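PDB 4AXH: Sec-alkylsulfatase from Pseudomonas sp., which hydrolyses (R)-configured secondary alkyl sulfates with strict inversion of configuration, giving (S)-alcohols and sulfate, as a zinc-dependent homodimer of the metallo-beta-lactamase superfamily. Local coordinates for residues Ala370-Arg373 and Asp374-Ala377; Phe378-Asn381 and Arg382-Leu386; Arg409-Leu413 and Arg414-Gly418. All blocks are in the same frame, centred on the assembly; numbering follows the deposited sequence.

Interaction 1. Residues Ala370-Arg373 and Asp374-Ala377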
ATOM      1  N   ALA A 370     -20.496 -16.871  -2.075  1.00 28.16           N
ATOM      2  CA  ALA A 370     -20.009 -16.770  -3.432  1.00 27.60           C
ATOM      3  C   ALA A 370     -20.081 -15.348  -3.947  1.00 33.01           C
ATOM      4  O   ALA A 370     -19.162 -14.925  -4.639  1.00 34.87           O
ATOM      5  CB  ALA A 370     -20.788 -17.699  -4.319  1.00 29.12           C
ATOM      6  N   ASP A 371     -21.133 -14.578  -3.583  1.00 29.48           N
ATOM      7  CA  ASP A 371     -21.293 -13.161  -3.978  1.00 27.99           C
ATOM      8  C   ASP A 371     -20.177 -12.320  -3.338  1.00 29.59           C
ATOM      9  O   ASP A 371     -19.553 -11.520  -4.034  1.00 28.60           O
ATOM     10  CB  ASP A 371     -22.680 -12.620  -3.573  1.00 28.78           C
ATOM     11  CG  ASP A 371     -23.881 -13.117  -4.377  1.00 35.65           C
ATOM     12  OD1 ASP A 371     -23.684 -13.854  -5.351  1.00 34.53           O
ATOM     13  OD2 ASP A 371     -25.016 -12.749  -4.037  1.00 44.51           O
ATOM     14  N   GLN A 372     -19.908 -12.556  -2.021  1.00 22.76           N
ATOM     15  CA  GLN A 372     -18.870 -11.890  -1.225  1.00 21.47           C
ATOM     16  C   GLN A 372     -17.513 -12.134  -1.865  1.00 24.92           C
ATOM     17  O   GLN A 372     -16.845 -11.174  -2.235  1.00 25.48           O
ATOM     18  CB  GLN A 372     -18.895 -12.375   0.239  1.00 22.24           C
ATOM     19  CG  GLN A 372     -20.112 -11.914   1.074  1.00 28.65           C
ATOM     20  CD  GLN A 372     -20.140 -10.444   1.458  1.00 38.42           C
ATOM     21  OE1 GLN A 372     -19.108  -9.780   1.585  1.00 35.21           O
ATOM     22  NE2 GLN A 372     -21.333  -9.914   1.687  1.00 30.57           N
ATOM     23  N   ARG A 373     -17.158 -13.412  -2.082  1.00 22.54           N
ATOM     24  CA  ARG A 373     -15.934 -13.849  -2.756  1.00 24.05           C
ATOM     25  C   ARG A 373     -15.789 -13.120  -4.077  1.00 30.86           C
ATOM     26  O   ARG A 373     -14.819 -12.411  -4.256  1.00 33.91           O
ATOM     27  CB  ARG A 373     -15.955 -15.380  -2.998  1.00 24.52           C
ATOM     28  CG  ARG A 373     -14.864 -15.844  -3.965  1.00 27.63           C
ATOM     29  CD  ARG A 373     -15.220 -17.114  -4.687  1.00 26.09           C
ATOM     30  NE  ARG A 373     -16.261 -16.923  -5.691  1.00 28.34           N
ATOM     31  CZ  ARG A 373     -17.113 -17.869  -6.065  1.00 37.93           C
ATOM     32  NH1 ARG A 373     -17.047 -19.073  -5.534  1.00 24.54           N
ATOM     33  NH2 ARG A 373     -18.044 -17.610  -6.971  1.00 40.93           N
ATOM     34  N   ASP A 374     -16.785 -13.235  -4.958  1.00 28.29           N
ATOM     35  CA  ASP A 374     -16.832 -12.573  -6.256  1.00 28.08           C
ATOM     36  C   ASP A 374     -16.648 -11.052  -6.175  1.00 30.60           C
ATOM     37  O   ASP A 374     -16.010 -10.507  -7.065  1.00 31.78           O
ATOM     38  CB  ASP A 374     -18.149 -12.895  -6.990  1.00 29.13           C
ATOM     39  CG  ASP A 374     -18.297 -14.301  -7.534  1.00 33.15           C
ATOM     40  OD1 ASP A 374     -17.289 -15.050  -7.546  1.00 33.86           O
ATOM     41  OD2 ASP A 374     -19.419 -14.650  -7.967  1.00 33.99           O
ATOM     42  N   MET A 375     -17.211 -10.374  -5.136  1.00 24.91           N
ATOM     43  CA  MET A 375     -17.107  -8.911  -4.957  1.00 23.11           C
ATOM     44  C   MET A 375     -15.668  -8.468  -4.748  1.00 28.72           C
ATOM     45  O   MET A 375     -15.234  -7.499  -5.374  1.00 28.94           O
ATOM     46  CB  MET A 375     -18.025  -8.422  -3.846  1.00 24.23           C
ATOM     47  CG  MET A 375     -17.852  -6.975  -3.493  1.00 25.99           C
ATOM     48  SD  MET A 375     -18.860  -6.363  -2.119  1.00 27.84           S
ATOM     49  CE  MET A 375     -18.568  -7.540  -0.857  1.00 22.40           C
ATOM     50  N   TYR A 376     -14.920  -9.211  -3.918  1.00 25.09           N
ATOM     51  CA  TYR A 376     -13.529  -8.898  -3.657  1.00 25.29           C
ATOM     52  C   TYR A 376     -12.622  -9.239  -4.807  1.00 34.03           C
ATOM     53  O   TYR A 376     -11.784  -8.402  -5.170  1.00 36.25           O
ATOM     54  CB  TYR A 376     -13.055  -9.432  -2.286  1.00 25.66           C
ATOM     55  CG  TYR A 376     -13.756  -8.729  -1.138  1.00 26.38           C
ATOM     56  CD1 TYR A 376     -13.532  -7.377  -0.881  1.00 27.23           C
ATOM     57  CD2 TYR A 376     -14.727  -9.382  -0.388  1.00 27.63           C
ATOM     58  CE1 TYR A 376     -14.242  -6.701   0.105  1.00 27.32           C
ATOM     59  CE2 TYR A 376     -15.425  -8.721   0.618  1.00 29.01           C
ATOM     60  CZ  TYR A 376     -15.173  -7.379   0.867  1.00 34.44           C
ATOM     61  OH  TYR A 376     -15.835  -6.707   1.872  1.00 33.97           O
ATOM     62  N   ALA A 377     -12.831 -10.413  -5.455  1.00 29.71           N
ATOM     63  CA  ALA A 377     -12.020 -10.807  -6.614  1.00 28.16           C
ATOM     64  C   ALA A 377     -12.244  -9.838  -7.743  1.00 32.62           C
ATOM     65  O   ALA A 377     -11.278  -9.485  -8.424  1.00 35.25           O
ATOM     66  CB  ALA A 377     -12.336 -12.220  -7.053  1.00 28.34           C
TER
HETATM   67  O   HOH W   1     -18.171  -7.672   2.496  1.00 28.75           O

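Interaction 2. Residues Phe378-Asn381 and Arg382-Leu386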
ATOM      1  N   PHE A 378     -13.482  -9.315  -7.886  1.00 24.93           N
ATOM      2  CA  PHE A 378     -13.793  -8.323  -8.911  1.00 23.53           C
ATOM      3  C   PHE A 378     -12.990  -7.033  -8.669  1.00 30.33           C
ATOM      4  O   PHE A 378     -12.431  -6.451  -9.604  1.00 32.07           O
ATOM      5  CB  PHE A 378     -15.300  -8.017  -8.975  1.00 23.99           C
ATOM      6  CG  PHE A 378     -15.664  -6.797  -9.771  1.00 24.35           C
ATOM      7  CD1 PHE A 378     -15.618  -6.816 -11.163  1.00 25.68           C
ATOM      8  CD2 PHE A 378     -16.018  -5.606  -9.134  1.00 25.78           C
ATOM      9  CE1 PHE A 378     -15.959  -5.675 -11.916  1.00 24.85           C
ATOM     10  CE2 PHE A 378     -16.321  -4.453  -9.882  1.00 27.64           C
ATOM     11  CZ  PHE A 378     -16.287  -4.499 -11.275  1.00 24.79           C
ATOM     12  N   LEU A 379     -12.951  -6.583  -7.426  1.00 25.88           N
ATOM     13  CA  LEU A 379     -12.243  -5.361  -7.096  1.00 25.86           C
ATOM     14  C   LEU A 379     -10.799  -5.456  -7.518  1.00 29.43           C
ATOM     15  O   LEU A 379     -10.350  -4.614  -8.284  1.00 28.04           O
ATOM     16  CB  LEU A 379     -12.403  -4.985  -5.612  1.00 25.43           C
ATOM     17  CG  LEU A 379     -13.745  -4.403  -5.234  1.00 29.74           C
ATOM     18  CD1 LEU A 379     -13.913  -4.412  -3.714  1.00 30.99           C
ATOM     19  CD2 LEU A 379     -13.927  -3.005  -5.807  1.00 28.93           C
ATOM     20  N   ASN A 380     -10.135  -6.542  -7.133  1.00 27.95           N
ATOM     21  CA  ASN A 380      -8.753  -6.811  -7.482  1.00 29.35           C
ATOM     22  C   ASN A 380      -8.574  -6.980  -9.011  1.00 37.13           C
ATOM     23  O   ASN A 380      -7.845  -6.207  -9.636  1.00 38.92           O
ATOM     24  CB  ASN A 380      -8.278  -8.061  -6.737  1.00 29.44           C
ATOM     25  CG  ASN A 380      -6.819  -8.331  -6.910  1.00 55.79           C
ATOM     26  OD1 ASN A 380      -5.973  -7.755  -6.213  1.00 48.49           O
ATOM     27  ND2 ASN A 380      -6.487  -9.205  -7.855  1.00 51.63           N
ATOM     28  N   ASN A 381      -9.281  -7.959  -9.601  1.00 33.18           N
ATOM     29  CA  ASN A 381      -9.168  -8.318 -11.006  1.00 32.11           C
ATOM     30  C   ASN A 381      -9.602  -7.271 -12.002  1.00 38.35           C
ATOM     31  O   ASN A 381      -8.925  -7.121 -13.011  1.00 40.02           O
ATOM     32  CB  ASN A 381      -9.815  -9.664 -11.294  1.00 26.94           C
ATOM     33  CG  ASN A 381      -9.290 -10.828 -10.494  1.00 39.92           C
ATOM     34  OD1 ASN A 381      -8.103 -10.900 -10.113  1.00 39.39           O
ATOM     35  ND2 ASN A 381     -10.170 -11.792 -10.245  1.00 26.11           N
ATOM     36  N   ARG A 382     -10.725  -6.555 -11.765  1.00 34.88           N
ATOM     37  CA  ARG A 382     -11.182  -5.538 -12.725  1.00 34.23           C
ATOM     38  C   ARG A 382     -10.221  -4.351 -12.737  1.00 40.24           C
ATOM     39  O   ARG A 382      -9.880  -3.863 -13.819  1.00 42.40           O
ATOM     40  CB  ARG A 382     -12.618  -5.095 -12.456  1.00 30.08           C
ATOM     41  CG  ARG A 382     -13.132  -3.910 -13.308  1.00 42.85           C
ATOM     42  CD  ARG A 382     -14.098  -4.303 -14.420  1.00 40.49           C
ATOM     43  NE  ARG A 382     -13.398  -4.755 -15.614  1.00 35.34           N
ATOM     44  CZ  ARG A 382     -13.510  -4.178 -16.798  1.00 49.31           C
ATOM     45  NH1 ARG A 382     -14.314  -3.143 -16.962  1.00 21.63           N
ATOM     46  NH2 ARG A 382     -12.824  -4.639 -17.836  1.00 54.72           N
ATOM     47  N   ALA A 383      -9.778  -3.912 -11.547  1.00 33.90           N
ATOM     48  CA  ALA A 383      -8.841  -2.821 -11.409  1.00 33.23           C
ATOM     49  C   ALA A 383      -7.546  -3.171 -12.148  1.00 37.61           C
ATOM     50  O   ALA A 383      -7.143  -2.393 -13.021  1.00 36.36           O
ATOM     51  CB  ALA A 383      -8.580  -2.516  -9.927  1.00 33.25           C
ATOM     52  N   LEU A 384      -6.953  -4.368 -11.872  1.00 33.62           N
ATOM     53  CA  LEU A 384      -5.727  -4.848 -12.529  1.00 34.41           C
ATOM     54  C   LEU A 384      -5.916  -4.911 -14.055  1.00 42.74           C
ATOM     55  O   LEU A 384      -5.011  -4.561 -14.815  1.00 41.68           O
ATOM     56  CB  LEU A 384      -5.367  -6.231 -11.990  1.00 34.82           C
ATOM     57  CG  LEU A 384      -4.065  -6.429 -11.178  1.00 39.62           C
ATOM     58  CD1 LEU A 384      -3.403  -5.115 -10.783  1.00 38.67           C
ATOM     59  CD2 LEU A 384      -4.300  -7.345  -9.976  1.00 39.93           C
ATOM     60  N   ASN A 385      -7.125  -5.294 -14.500  1.00 42.15           N
ATOM     61  CA  ASN A 385      -7.491  -5.326 -15.917  1.00 41.66           C
ATOM     62  C   ASN A 385      -7.385  -3.908 -16.500  1.00 44.55           C
ATOM     63  O   ASN A 385      -6.606  -3.689 -17.424  1.00 45.80           O
ATOM     64  CB  ASN A 385      -8.902  -5.911 -16.108  1.00 37.88           C
ATOM     65  CG  ASN A 385      -9.329  -6.031 -17.551  1.00 49.24           C
ATOM     66  OD1 ASN A 385      -9.942  -5.119 -18.122  1.00 38.40           O
ATOM     67  ND2 ASN A 385      -9.009  -7.155 -18.174  1.00 37.72           N
ATOM     68  N   LEU A 386      -8.125  -2.949 -15.925  1.00 38.95           N
ATOM     69  CA  LEU A 386      -8.157  -1.562 -16.375  1.00 36.39           C
ATOM     70  C   LEU A 386      -6.805  -0.833 -16.233  1.00 45.50           C
ATOM     71  O   LEU A 386      -6.502   0.013 -17.077  1.00 48.12           O
ATOM     72  CB  LEU A 386      -9.303  -0.794 -15.719  1.00 34.37           C
ATOM     73  CG  LEU A 386     -10.723  -1.238 -16.077  1.00 36.68           C
ATOM     74  CD1 LEU A 386     -11.763  -0.453 -15.251  1.00 36.43           C
ATOM     75  CD2 LEU A 386     -11.044  -1.005 -17.569  1.00 35.75           C
TER

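Interaction 3. Residues Arg409-Leu413 and Arg414-Gly418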
ATOM      1  N   ARG A 409     -27.675  -6.211  -7.758  1.00 34.63           N
ATOM      2  CA  ARG A 409     -29.016  -6.356  -7.162  1.00 33.47           C
ATOM      3  C   ARG A 409     -29.045  -6.869  -5.704  1.00 34.91           C
ATOM      4  O   ARG A 409     -30.107  -6.929  -5.134  1.00 33.47           O
ATOM      5  CB  ARG A 409     -29.996  -7.081  -8.099  1.00 35.35           C
ATOM      6  CG  ARG A 409     -29.610  -8.495  -8.430  1.00 42.74           C
ATOM      7  CD  ARG A 409     -30.712  -9.207  -9.168  1.00 39.12           C
ATOM      8  NE  ARG A 409     -30.566 -10.668  -9.141  1.00 39.09           N
ATOM      9  CZ  ARG A 409     -30.847 -11.435  -8.086  1.00 44.68           C
ATOM     10  NH1 ARG A 409     -31.227 -10.886  -6.938  1.00 41.53           N
ATOM     11  NH2 ARG A 409     -30.720 -12.751  -8.162  1.00 21.32           N
ATOM     12  N   LYS A 410     -27.883  -7.193  -5.094  1.00 33.04           N
ATOM     13  CA  LYS A 410     -27.798  -7.664  -3.705  1.00 32.62           C
ATOM     14  C   LYS A 410     -27.629  -6.522  -2.683  1.00 37.69           C
ATOM     15  O   LYS A 410     -26.726  -5.685  -2.824  1.00 40.05           O
ATOM     16  CB  LYS A 410     -26.670  -8.700  -3.532  1.00 33.14           C
ATOM     17  CG  LYS A 410     -26.679  -9.846  -4.553  1.00 24.38           C
ATOM     18  CD  LYS A 410     -28.038 -10.589  -4.668  1.00 24.47           C
ATOM     19  CE  LYS A 410     -28.035 -11.601  -5.777  1.00 34.74           C
ATOM     20  NZ  LYS A 410     -27.407 -12.876  -5.371  1.00 44.96           N
ATOM     21  N   TRP A 411     -28.511  -6.485  -1.657  1.00 29.97           N
ATOM     22  CA  TRP A 411     -28.499  -5.468  -0.603  1.00 27.72           C
ATOM     23  C   TRP A 411     -27.189  -5.543   0.213  1.00 31.95           C
ATOM     24  O   TRP A 411     -26.619  -4.531   0.590  1.00 33.41           O
ATOM     25  CB  TRP A 411     -29.706  -5.663   0.357  1.00 25.00           C
ATOM     26  CG  TRP A 411     -31.032  -5.095  -0.075  1.00 24.38           C
ATOM     27  CD1 TRP A 411     -32.216  -5.776  -0.215  1.00 27.04           C
ATOM     28  CD2 TRP A 411     -31.331  -3.714  -0.329  1.00 23.12           C
ATOM     29  NE1 TRP A 411     -33.222  -4.904  -0.569  1.00 25.24           N
ATOM     30  CE2 TRP A 411     -32.697  -3.641  -0.686  1.00 25.49           C
ATOM     31  CE3 TRP A 411     -30.561  -2.533  -0.338  1.00 24.06           C
ATOM     32  CZ2 TRP A 411     -33.315  -2.440  -1.008  1.00 24.52           C
ATOM     33  CZ3 TRP A 411     -31.173  -1.343  -0.676  1.00 25.29           C
ATOM     34  CH2 TRP A 411     -32.539  -1.304  -1.004  1.00 26.00           C
ATOM     35  N   TYR A 412     -26.726  -6.752   0.481  1.00 26.19           N
ATOM     36  CA  TYR A 412     -25.550  -7.043   1.276  1.00 23.39           C
ATOM     37  C   TYR A 412     -24.193  -6.799   0.589  1.00 28.77           C
ATOM     38  O   TYR A 412     -23.135  -7.063   1.182  1.00 30.88           O
ATOM     39  CB  TYR A 412     -25.666  -8.477   1.810  1.00 23.38           C
ATOM     40  CG  TYR A 412     -25.843  -9.568   0.767  1.00 22.09           C
ATOM     41  CD1 TYR A 412     -24.747 -10.161   0.157  1.00 23.43           C
ATOM     42  CD2 TYR A 412     -27.094 -10.065   0.466  1.00 22.06           C
ATOM     43  CE1 TYR A 412     -24.899 -11.198  -0.751  1.00 21.82           C
ATOM     44  CE2 TYR A 412     -27.260 -11.109  -0.432  1.00 22.38           C
ATOM     45  CZ  TYR A 412     -26.161 -11.677  -1.033  1.00 25.73           C
ATOM     46  OH  TYR A 412     -26.360 -12.694  -1.928  1.00 25.30           O
ATOM     47  N   LEU A 413     -24.210  -6.298  -0.652  1.00 23.21           N
ATOM     48  CA  LEU A 413     -23.018  -6.001  -1.453  1.00 20.85           C
ATOM     49  C   LEU A 413     -22.898  -4.519  -1.757  1.00 26.04           C
ATOM     50  O   LEU A 413     -21.912  -4.114  -2.368  1.00 29.23           O
ATOM     51  CB  LEU A 413     -23.092  -6.811  -2.756  1.00 20.44           C
ATOM     52  CG  LEU A 413     -22.270  -8.098  -2.898  1.00 23.55           C
ATOM     53  CD1 LEU A 413     -22.044  -8.848  -1.563  1.00 23.57           C
ATOM     54  CD2 LEU A 413     -22.883  -8.958  -3.892  1.00 18.66           C
ATOM     55  N   ARG A 414     -23.872  -3.696  -1.307  1.00 21.12           N
ATOM     56  CA  ARG A 414     -23.893  -2.241  -1.504  1.00 19.62           C
ATOM     57  C   ARG A 414     -22.747  -1.540  -0.775  1.00 27.70           C
ATOM     58  O   ARG A 414     -22.217  -2.028   0.247  1.00 26.65           O
ATOM     59  CB  ARG A 414     -25.247  -1.620  -1.070  1.00 18.26           C
ATOM     60  CG  ARG A 414     -26.552  -2.258  -1.619  1.00 22.15           C
ATOM     61  CD  ARG A 414     -26.675  -2.210  -3.124  1.00 24.62           C
ATOM     62  NE  ARG A 414     -26.572  -0.832  -3.596  1.00 30.99           N
ATOM     63  CZ  ARG A 414     -26.378  -0.474  -4.853  1.00 35.60           C
ATOM     64  NH1 ARG A 414     -26.225  -1.396  -5.800  1.00 27.30           N
ATOM     65  NH2 ARG A 414     -26.308   0.810  -5.175  1.00 23.86           N
ATOM     66  N   SER A 415     -22.405  -0.343  -1.277  1.00 28.65           N
ATOM     67  CA  SER A 415     -21.338   0.514  -0.753  1.00 28.22           C
ATOM     68  C   SER A 415     -21.740   1.329   0.498  1.00 30.26           C
ATOM     69  O   SER A 415     -21.750   2.550   0.465  1.00 30.17           O
ATOM     70  CB  SER A 415     -20.817   1.406  -1.865  1.00 31.12           C
ATOM     71  OG  SER A 415     -20.301   0.574  -2.887  1.00 44.89           O
ATOM     72  N   TYR A 416     -22.057   0.649   1.594  1.00 25.51           N
ATOM     73  CA  TYR A 416     -22.480   1.305   2.837  1.00 26.03           C
ATOM     74  C   TYR A 416     -21.335   1.620   3.780  1.00 32.09           C
ATOM     75  O   TYR A 416     -21.468   2.528   4.582  1.00 35.40           O
ATOM     76  CB  TYR A 416     -23.479   0.427   3.591  1.00 27.47           C
ATOM     77  CG  TYR A 416     -24.777   0.113   2.868  1.00 28.66           C
ATOM     78  CD1 TYR A 416     -25.597   1.129   2.394  1.00 29.83           C
ATOM     79  CD2 TYR A 416     -25.243  -1.195   2.771  1.00 29.91           C
ATOM     80  CE1 TYR A 416     -26.816   0.848   1.771  1.00 31.46           C
ATOM     81  CE2 TYR A 416     -26.478  -1.485   2.182  1.00 31.44           C
ATOM     82  CZ  TYR A 416     -27.265  -0.458   1.687  1.00 41.02           C
ATOM     83  OH  TYR A 416     -28.480  -0.734   1.103  1.00 42.90           O
ATOM     84  N   TYR A 417     -20.253   0.836   3.755  1.00 27.40           N
ATOM     85  CA  TYR A 417     -19.098   1.022   4.628  1.00 27.49           C
ATOM     86  C   TYR A 417     -17.934   1.319   3.747  1.00 30.61           C
ATOM     87  O   TYR A 417     -17.490   2.463   3.686  1.00 31.53           O
ATOM     88  CB  TYR A 417     -18.852  -0.246   5.466  1.00 29.68           C
ATOM     89  CG  TYR A 417     -18.032   0.009   6.706  1.00 31.95           C
ATOM     90  CD1 TYR A 417     -18.581   0.655   7.804  1.00 34.16           C
ATOM     91  CD2 TYR A 417     -16.718  -0.452   6.807  1.00 32.09           C
ATOM     92  CE1 TYR A 417     -17.834   0.886   8.958  1.00 34.68           C
ATOM     93  CE2 TYR A 417     -15.965  -0.232   7.953  1.00 31.90           C
ATOM     94  CZ  TYR A 417     -16.519   0.456   9.024  1.00 35.16           C
ATOM     95  OH  TYR A 417     -15.787   0.703  10.167  1.00 27.18           O
ATOM     96  N   GLY A 418     -17.497   0.318   2.997  1.00 25.89           N
ATOM     97  CA  GLY A 418     -16.475   0.494   1.974  1.00 25.00           C
ATOM     98  C   GLY A 418     -17.108   1.171   0.769  1.00 28.85           C
ATOM     99  O   GLY A 418     -18.338   1.167   0.606  1.00 29.22           O
TER

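Interaction 1. Residues Ala370-Arg373 and Asp374-Ala377
Arg373 and Asp374, neighbours in sequence on helix 362-388, run side by side and form a salt bridge. The guanidinium meets the carboxylate side-on: NE of Arg373 lies 2.8 Å from OD1 of Asp374 and NH2 of Arg373 lies 2.7 Å from that same OD1. The shared oxygen sits close to the guanidinium plane, but the two nitrogens approach it from one face of the carboxylate, the planes being turned 44° apart. The arginine chain leaves the helix with CG opposite its backbone N and then bends at chi3 (72°), which folds the guanidinium back until one face lies over CA of Ala370.

On another side of the helix, Gln372, Met375 and Tyr376 point the same way. The Gln372 amide rests alongside the methionine methyl, with OE1 of Gln372 3.4 Å from CE of Met375. The Gln372 amide plane stands 42° from the Tyr376 ring. A water spans the two polar ends, hydrogen-bonded to OE1 of Gln372 at 2.5 Å and to OH of Tyr376 at 2.6 Å. That hydroxyl is also hydrogen-bonded to the backbone N of His317, and the ring stacks with Trp333 of helix 330-344. Beneath the side chains run regular i to i+4 helical bonds, among them Asp374 N to Ala370 O at 2.9 Å.

Across the dimer interface, Arg588 of the second subunit forms salt bridges with Asp371 through OD1 and with Asp374 through OD2. Asp374 thus uses OD1 for Arg373 of its own subunit and OD2 for Arg588 of the second. The two buried aspartates are probably balanced by these arginines and by Lys410, which meets OD2 of Asp371, and the carboxylates would be expected to stay ionised.

Interaction 2. Residues Phe378-Asn381 and Arg382-Leu386
The C-terminal part of the long helix 362-388 carries Phe378 and Arg382 one turn apart, with the aliphatic portion of the arginine laid beside the phenyl ring. CD of Arg382 comes within 3.4 Å of CE1 of Phe378, and CG of Arg382 stands 3.8 Å from CZ of Phe378. The CD methylene approaches the ring obliquely. Both side chains start with CG opposite their own backbone N (chi1 167° for Phe378 and 173° for Arg382), which sends them off the helix in the same direction. The arginine then bends at chi2 and chi3, bringing one face of its guanidinium over CG of Leu386.

Asn380 and Leu384 form a second pair one turn apart. ND2 of Asn380 lies 3.6 Å from CD2 of Leu384, a polar group lying against a methyl. The same ND2 donates to OD1 of Asn381 at 3.3 Å, from above that carbonyl's plane, while OD1 of Asn380 is hydrogen-bonded to OH of Tyr431 of helix 420-431.

These pairs decorate an ordinary alpha-helical backbone, in which Arg382 N bonds to Phe378 O at 2.8 Å and Leu384 N to Asn380 O at 3.0 Å; the bond from Ala383 N to Leu379 O is weak, at 3.4 Å. Helix 393-400 packs against Phe378, Arg382 and Ala383, and helix 420-431 against Leu379, Ala383 and Leu384. The second subunit also touches this part of the helix: its Val591 packs on Phe378, and ND2 of Asn385 donates to the backbone O of its Ile558.

Interaction 3. Residues Arg409-Leu413 and Arg414-Gly418
Trp411 and Tyr416 make the close-packed side of this bend, the phenol oxygen lying at the edge of the indole. OH of Tyr416 lies 3.1 Å from CE3 and 3.3 Å from CZ3 of Trp411, near the indole plane, so the hydroxyl meets the six-membered ring at its rim. The two side chains cross at a slant. CG of Tyr416 sits opposite its carbonyl carbon (chi1 -61°), and from there the ring reaches back over the turn until its CE2 is 3.4 Å from the backbone O of Trp411. Arg414 completes the tight part: its CB lies over one face of the Tyr416 ring, 3.5 Å above the plane and offset toward the rim, and its CG is 3.2 Å from Trp411 O. The Tyr416 hydroxyl is hydrogen-bonded to Ser104 of helix 103-111, and the indole makes a cation-pi contact with Arg107 of the same helix, so the buried pair ties the loop to that helix.

The loop joins helix 393-400 to helix 420-431. Within it Trp411-Leu413 form a short 3-10 segment, with a weak bond from Arg414 N to Trp411 O at 3.4 Å. Ser415 then centres an inverse gamma turn, closed by a weak bond between Tyr416 N and Arg414 O. Beyond it comes Tyr417, a sulfate-binding residue whose side chain does not join the packing around Trp411.

The more open side holds Lys410, Tyr412 and the far end of Arg414. Bends at chi2 and chi3 lead the Arg414 guanidinium away to salt bridges with Glu513 and Asp408. Lys410 lays its CB over one face of the Tyr412 ring, 3.9 Å above the plane, and both residues have Asp371 as their polar partner.

In the fold
Interactions 1 and 2 are consecutive parts of helix 362-388, their centres 12 Å apart, and both touch the second subunit. Interaction 3 follows later in the chain, and no other protein chain of the assembly touches it. It meets interaction 1 directly: OD2 of Asp371 lies 2.7 Å from NZ of Lys410 in a salt bridge and 2.5 Å from OH of Tyr412 in a probable hydrogen bond. Interactions 2 and 3 stay about 8 Å apart at their nearest atoms. Toward the active site, the side chain of Tyr376 is about 11 Å from a zinc ion, the side chain of Leu379 is about 4 Å from that of sulfate-binding Leu319, and 409-418 itself contributes Tyr417.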